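Local coordinates for protein diaminopimelate decarboxylase (Methanocaldococcus jannaschii, PDB 1TWI) that catalyses the pyridoxal-phosphate-dependent decarboxylation of meso-diaminopimelate to L-lysine, the last step of lysine biosynthesis, working as a homodimer, at residues 334-339 with 366-371; 322-327 with 357-362. All blocks are in the same frame, centred on the assembly; numbering follows the deposited sequence.

Interaction 1: 334-339 with 366-371; sequences EAYHHI and RDRELD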
loop_
_atom_site.group_PDB
_atom_site.type_symbol
_atom_site.label_atom_id
_atom_site.label_comp_id
_atom_site.label_asym_id
_atom_site.label_seq_id
_atom_site.Cartn_x
_atom_site.Cartn_y
_atom_site.Cartn_z
ATOM N N GLU A 334 -5.386 10.521 -2.465
ATOM C CA GLU A 334 -6.634 11.272 -2.401
ATOM C C GLU A 334 -7.130 11.422 -3.829
ATOM O O GLU A 334 -7.753 12.406 -4.206
ATOM C CB GLU A 334 -6.450 12.645 -1.748
ATOM C CG GLU A 334 -7.341 12.750 -0.514
ATOM C CD GLU A 334 -7.160 14.048 0.254
ATOM O OE1 GLU A 334 -7.832 15.055 -0.110
ATOM O OE2 GLU A 334 -6.329 14.056 1.212
ATOM N N ALA A 335 -6.861 10.399 -4.621
ATOM C CA ALA A 335 -7.224 10.409 -6.020
ATOM C C ALA A 335 -8.721 10.185 -6.293
ATOM O O ALA A 335 -9.409 9.363 -5.620
ATOM C CB ALA A 335 -6.377 9.359 -6.744
ATOM N N TYR A 336 -9.211 10.895 -7.306
ATOM C CA TYR A 336 -10.600 10.782 -7.704
ATOM C C TYR A 336 -10.948 9.602 -8.650
ATOM O O TYR A 336 -10.304 9.403 -9.694
ATOM C CB TYR A 336 -11.056 12.115 -8.373
ATOM C CG TYR A 336 -12.542 12.158 -8.697
ATOM C CD1 TYR A 336 -13.052 11.569 -9.859
ATOM C CD2 TYR A 336 -13.451 12.742 -7.800
ATOM C CE1 TYR A 336 -14.463 11.553 -10.108
ATOM C CE2 TYR A 336 -14.822 12.734 -8.035
ATOM C CZ TYR A 336 -15.321 12.139 -9.181
ATOM O OH TYR A 336 -16.695 12.126 -9.376
ATOM N N HIS A 337 -11.980 8.832 -8.264
ATOM C CA HIS A 337 -12.551 7.778 -9.098
ATOM C C HIS A 337 -14.068 8.023 -9.110
ATOM O O HIS A 337 -14.626 8.363 -8.095
ATOM C CB HIS A 337 -12.332 6.357 -8.562
ATOM C CG HIS A 337 -10.905 5.906 -8.630
ATOM N ND1 HIS A 337 -10.438 5.029 -9.592
ATOM C CD2 HIS A 337 -9.842 6.228 -7.856
ATOM C CE1 HIS A 337 -9.141 4.831 -9.401
ATOM N NE2 HIS A 337 -8.756 5.550 -8.355
ATOM N N HIS A 338 -14.692 7.889 -10.271
ATOM C CA HIS A 338 -16.139 8.022 -10.430
ATOM C C HIS A 338 -16.794 6.791 -9.728
ATOM O O HIS A 338 -16.296 5.681 -9.802
ATOM C CB HIS A 338 -16.458 8.013 -11.925
ATOM C CG HIS A 338 -17.889 8.296 -12.215
ATOM N ND1 HIS A 338 -18.655 7.496 -13.046
ATOM C CD2 HIS A 338 -18.713 9.270 -11.758
ATOM C CE1 HIS A 338 -19.893 7.972 -13.096
ATOM N NE2 HIS A 338 -19.956 9.043 -12.316
ATOM N N ILE A 339 -17.896 7.009 -9.038
ATOM C CA ILE A 339 -18.564 5.947 -8.307
ATOM C C ILE A 339 -20.069 6.057 -8.558
ATOM O O ILE A 339 -20.600 7.159 -8.535
ATOM C CB ILE A 339 -18.313 6.107 -6.772
ATOM C CG1 ILE A 339 -16.806 5.952 -6.473
ATOM C CG2 ILE A 339 -19.117 5.054 -5.936
ATOM C CD1 ILE A 339 -16.408 6.416 -5.048
ATOM N N ARG A 366 -15.965 11.450 -1.399
ATOM C CA ARG A 366 -16.718 12.298 -0.475
ATOM C C ARG A 366 -17.733 13.193 -1.238
ATOM O O ARG A 366 -17.486 13.627 -2.386
ATOM C CB ARG A 366 -15.727 13.186 0.289
ATOM C CG ARG A 366 -14.760 12.445 1.198
ATOM C CD ARG A 366 -13.716 13.416 1.772
ATOM N NE ARG A 366 -12.951 12.846 2.899
ATOM C CZ ARG A 366 -11.935 11.977 2.785
ATOM N NH1 ARG A 366 -11.527 11.543 1.590
ATOM N NH2 ARG A 366 -11.298 11.541 3.875
ATOM N N ASP A 367 -18.878 13.436 -0.607
ATOM C CA ASP A 367 -19.884 14.290 -1.196
ATOM C C ASP A 367 -20.219 13.899 -2.616
ATOM O O ASP A 367 -20.211 14.732 -3.504
ATOM C CB ASP A 367 -19.385 15.727 -1.139
ATOM C CG ASP A 367 -19.050 16.151 0.290
ATOM O OD1 ASP A 367 -18.086 16.902 0.479
ATOM O OD2 ASP A 367 -19.740 15.712 1.245
ATOM N N ARG A 368 -20.491 12.617 -2.840
ATOM C CA ARG A 368 -20.840 12.159 -4.160
ATOM C C ARG A 368 -22.340 12.034 -4.326
ATOM O O ARG A 368 -23.032 11.526 -3.446
ATOM C CB ARG A 368 -20.206 10.781 -4.410
ATOM C CG ARG A 368 -18.679 10.810 -4.252
ATOM C CD ARG A 368 -17.963 11.758 -5.301
ATOM N NE ARG A 368 -16.535 11.458 -5.279
ATOM C CZ ARG A 368 -15.942 10.503 -5.998
ATOM N NH1 ARG A 368 -16.653 9.746 -6.827
ATOM N NH2 ARG A 368 -14.628 10.302 -5.877
ATOM N N GLU A 369 -22.850 12.451 -5.473
ATOM C CA GLU A 369 -24.281 12.303 -5.723
ATOM C C GLU A 369 -24.481 10.931 -6.316
ATOM O O GLU A 369 -23.942 10.602 -7.385
ATOM C CB GLU A 369 -24.812 13.342 -6.717
ATOM C CG GLU A 369 -26.306 13.189 -6.951
ATOM C CD GLU A 369 -26.946 14.359 -7.762
ATOM O OE1 GLU A 369 -26.623 14.533 -8.949
ATOM O OE2 GLU A 369 -27.767 15.092 -7.193
ATOM N N LEU A 370 -25.270 10.111 -5.652
ATOM C CA LEU A 370 -25.506 8.783 -6.198
ATOM C C LEU A 370 -27.011 8.469 -6.136
ATOM O O LEU A 370 -27.722 9.064 -5.330
ATOM C CB LEU A 370 -24.794 7.706 -5.339
ATOM C CG LEU A 370 -23.333 7.819 -4.919
ATOM C CD1 LEU A 370 -22.953 6.451 -4.447
ATOM C CD2 LEU A 370 -22.422 8.305 -5.978
ATOM N N ASP A 371 -27.469 7.534 -6.950
ATOM C CA ASP A 371 -28.854 7.067 -6.803
ATOM C C ASP A 371 -28.919 6.497 -5.385
ATOM O O ASP A 371 -27.987 5.806 -4.928
ATOM C CB ASP A 371 -29.211 5.984 -7.822
ATOM C CG ASP A 371 -29.458 6.566 -9.228
ATOM O OD1 ASP A 371 -28.524 7.218 -9.726
ATOM O OD2 ASP A 371 -30.566 6.383 -9.826
HETATM O O HOH W 1 -19.481 9.483 -7.870
HETATM O O HOH W 2 -23.118 8.479 -9.249
#
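Tyr336 CG stands anti to the backbone N (chi1 -174°), which brings the ring up to Arg368, whose own chain bends at chi2 (-63°) and brings its guanidinium back against the 334-339 loop. The two flat groups meet face to face, their planes 20° apart, with Tyr336 CE2 over the centre of the guanidinium, 3.2 Å from Arg368 CZ, and Arg368 NH2 over one face of the ring, near CD2 and CE2. In its own plane the same guanidinium grips a single carbonyl end-on: Arg368 NH1 and NH2 donate to His337 O at 2.8 and 2.9 Å, so ring contact and fork together fix the rotation of the group. Ile339 lies across the arginine, its CD1 3.8 Å from Arg368 NH1, while Leu370 CD2 comes to 3.3 Å from Ile339 O. That carbonyl accepts from two waters: one is also bound by Arg368 NH1, the other donates to Glu369 O and so bridges the backbones. Strand 363-371 pairs antiparallel with strand 348-354, where Asp367 and Arg368 both face Val351. The arrangement thus ties the loop after helix 329-333 to a strand carrying a G1 beta bulge, in the beta domain that accompanies the TIM barrel of this decarboxylase family.

Interaction 2: 322-327 with 357-362; sequences AGMNDM and LCESSD. With PLP (pyridoxal-5'-phosphate), chain F.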
loop_
_atom_site.group_PDB
_atom_site.type_symbol
_atom_site.label_atom_id
_atom_site.label_comp_id
_atom_site.label_asym_id
_atom_site.label_seq_id
_atom_site.Cartn_x
_atom_site.Cartn_y
_atom_site.Cartn_z
ATOM N N ALA A 322 -15.588 -3.165 0.041
ATOM C CA ALA A 322 -14.328 -2.915 -0.655
ATOM C C ALA A 322 -13.602 -1.949 0.281
ATOM O O ALA A 322 -14.234 -1.138 0.980
ATOM C CB ALA A 322 -14.549 -2.235 -2.001
ATOM N N GLY A 323 -12.278 -1.971 0.262
ATOM C CA GLY A 323 -11.544 -1.097 1.165
ATOM C C GLY A 323 -10.192 -0.745 0.576
ATOM O O GLY A 323 -9.785 -1.295 -0.447
ATOM N N MET A 324 -9.473 0.158 1.229
ATOM C CA MET A 324 -8.179 0.579 0.714
ATOM C C MET A 324 -7.192 -0.592 0.452
ATOM O O MET A 324 -6.332 -0.471 -0.425
ATOM C CB MET A 324 -7.541 1.605 1.664
ATOM C CG MET A 324 -7.183 1.041 3.049
ATOM S SD MET A 324 -6.449 2.313 4.106
ATOM C CE MET A 324 -4.686 2.270 3.577
ATOM N N ASN A 325 -7.279 -1.685 1.209
ATOM C CA ASN A 325 -6.357 -2.812 0.952
ATOM C C ASN A 325 -6.663 -3.445 -0.469
ATOM O O ASN A 325 -5.792 -4.063 -1.123
ATOM C CB ASN A 325 -6.522 -3.880 2.056
ATOM C CG ASN A 325 -7.872 -4.581 1.970
ATOM O OD1 ASN A 325 -8.941 -3.978 2.242
ATOM N ND2 ASN A 325 -7.842 -5.853 1.561
ATOM N N ASP A 326 -7.912 -3.312 -0.917
ATOM C CA ASP A 326 -8.316 -3.826 -2.255
ATOM C C ASP A 326 -7.907 -2.858 -3.396
ATOM O O ASP A 326 -7.654 -3.288 -4.539
ATOM C CB ASP A 326 -9.857 -3.990 -2.344
ATOM C CG ASP A 326 -10.425 -4.878 -1.234
ATOM O OD1 ASP A 326 -9.966 -6.034 -1.115
ATOM O OD2 ASP A 326 -11.322 -4.421 -0.494
ATOM N N MET A 327 -7.885 -1.564 -3.091
ATOM C CA MET A 327 -7.631 -0.539 -4.099
ATOM C C MET A 327 -7.166 0.683 -3.314
ATOM O O MET A 327 -7.965 1.383 -2.687
ATOM C CB MET A 327 -8.924 -0.245 -4.837
ATOM C CG MET A 327 -8.687 0.272 -6.274
ATOM S SD MET A 327 -8.249 2.036 -6.370
ATOM C CE MET A 327 -9.943 2.848 -6.079
ATOM N N LEU A 357 -11.768 -0.335 6.872
ATOM C CA LEU A 357 -10.489 -0.400 7.571
ATOM C C LEU A 357 -10.375 0.749 8.570
ATOM O O LEU A 357 -11.027 1.805 8.397
ATOM C CB LEU A 357 -9.303 -0.371 6.567
ATOM C CG LEU A 357 -9.100 -1.702 5.784
ATOM C CD1 LEU A 357 -10.099 -1.788 4.577
ATOM C CD2 LEU A 357 -7.627 -1.735 5.217
ATOM N N CYS A 358 -9.511 0.548 9.583
ATOM C CA CYS A 358 -9.251 1.520 10.676
ATOM C C CYS A 358 -8.662 2.842 10.264
ATOM O O CYS A 358 -8.568 3.744 11.092
ATOM C CB CYS A 358 -8.215 0.989 11.652
ATOM S SG CYS A 358 -6.561 0.727 10.830
ATOM N N GLU A 359 -8.223 2.933 9.028
ATOM C CA GLU A 359 -7.540 4.095 8.486
ATOM C C GLU A 359 -8.529 5.205 8.114
ATOM O O GLU A 359 -9.497 4.973 7.390
ATOM C CB GLU A 359 -6.744 3.637 7.237
ATOM C CG GLU A 359 -5.316 4.092 7.084
ATOM C CD GLU A 359 -4.628 4.214 8.385
ATOM O OE1 GLU A 359 -4.640 5.330 8.912
ATOM O OE2 GLU A 359 -4.101 3.212 8.903
ATOM N N SER A 360 -8.265 6.412 8.615
ATOM C CA SER A 360 -9.135 7.524 8.354
ATOM C C SER A 360 -9.203 7.811 6.875
ATOM O O SER A 360 -10.240 8.222 6.356
ATOM C CB SER A 360 -8.649 8.763 9.089
ATOM O OG SER A 360 -9.792 9.441 9.547
ATOM N N SER A 361 -8.104 7.533 6.192
ATOM C CA SER A 361 -7.991 7.745 4.776
ATOM C C SER A 361 -8.670 6.637 3.948
ATOM O O SER A 361 -8.613 6.722 2.732
ATOM C CB SER A 361 -6.536 7.759 4.407
ATOM O OG SER A 361 -6.010 6.466 4.705
ATOM N N ASP A 362 -9.228 5.592 4.596
ATOM C CA ASP A 362 -9.919 4.532 3.853
ATOM C C ASP A 362 -11.350 5.035 3.496
ATOM O O ASP A 362 -12.363 4.600 4.052
ATOM C CB ASP A 362 -9.974 3.205 4.668
ATOM C CG ASP A 362 -10.887 2.156 4.008
ATOM O OD1 ASP A 362 -10.811 1.972 2.771
ATOM O OD2 ASP A 362 -11.688 1.529 4.711
HETATM N N1 PLP F . -7.463 1.433 18.206
HETATM C C2 PLP F . -8.151 1.784 17.088
HETATM C C2A PLP F . -9.662 1.824 17.259
HETATM C C3 PLP F . -7.411 2.113 15.963
HETATM O O3 PLP F . -8.095 2.455 14.849
HETATM C C4 PLP F . -6.033 2.041 15.921
HETATM C C4A PLP F . -5.263 2.425 14.612
HETATM O O4A PLP F . -5.958 2.670 13.587
HETATM C C5 PLP F . -5.332 1.682 17.122
HETATM C C6 PLP F . -6.106 1.365 18.200
HETATM C C5A PLP F . -3.862 1.576 17.306
HETATM O O4P PLP F . -3.160 2.815 17.122
HETATM P P PLP F . -1.600 2.918 17.426
HETATM O O1P PLP F . -1.266 4.347 17.054
HETATM O O2P PLP F . -0.947 1.882 16.533
HETATM O O3P PLP F . -1.387 2.664 18.859
#
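An active-site loop of the beta domain, 357-362, packs here on the loop that leads from strand 316-320 to helix 329-333; it holds a type I beta turn from Glu359 to Asp362 and presents Cys358, the predicted proton donor, to the cofactor of the second subunit. As in other fold-type III decarboxylases, the site is built at the dimer interface, and the pyridoxal phosphate beside Cys358 is hydrogen-bonded by Ser213, Gly250, Gly292, Arg293 and Tyr387 of that second subunit. Met324 is the side chain that reaches between the loops. Its CG sits between the backbone N and the carbonyl carbon (chi1 65°), and the extended chi2 carries the sulfur on to the turn, where Met324 SD lies 3.4 Å from Glu359 CB. On the way, Met324 CG packs 3.6 Å from Leu357 CD2. The other leucine branch, CD1, fits over glycine, 3.8 Å from Gly323 CA, and also meets the amide oxygen of Asn325. One polar bond joins the loops: Met324 N donates to Asp362 OD1 at 2.7 Å, approaching from above the carboxylate plane, 47° out of it. Lys179 of the second subunit donates to Leu357 O and also lies at Asp362 OD2, though the position of that oxygen is less certain. Gly323 N is held within its own loop by Asp326 OD2, which uses its anti lone pair. Glu359, a residue of the lysine pocket, keeps its aliphatic part against Met324 while its carboxylate turns away to Tyr395. The second loop is thereby packed from behind by Met324 and Leu357, while Cys358 points to the other side, its CB and SG each 3.4 Å from PLP O4A.

The two contacts alternate along the chain: 322-327 is followed by 334-339, then 357-362 by 366-371, so helix 329-333 joins the first pair of segments and strand 363-371 runs from the second loop into interaction 1. Their centres are 15 Å apart, yet they touch where His337 NE2 packs 3.7 Å from Met327 CE. Interaction 2 borders the cofactor directly, whereas interaction 1 stands farther back, the side chain of His337 about 12 Å from a bound pyridoxal phosphate. That histidine, hydrogen-bonded to Phe382 O, is nevertheless about 3 Å from the side chain of Arg329, an inferred substrate-binding residue, so His337, at the border of interaction 1, probably belongs to the second shell of the substrate site.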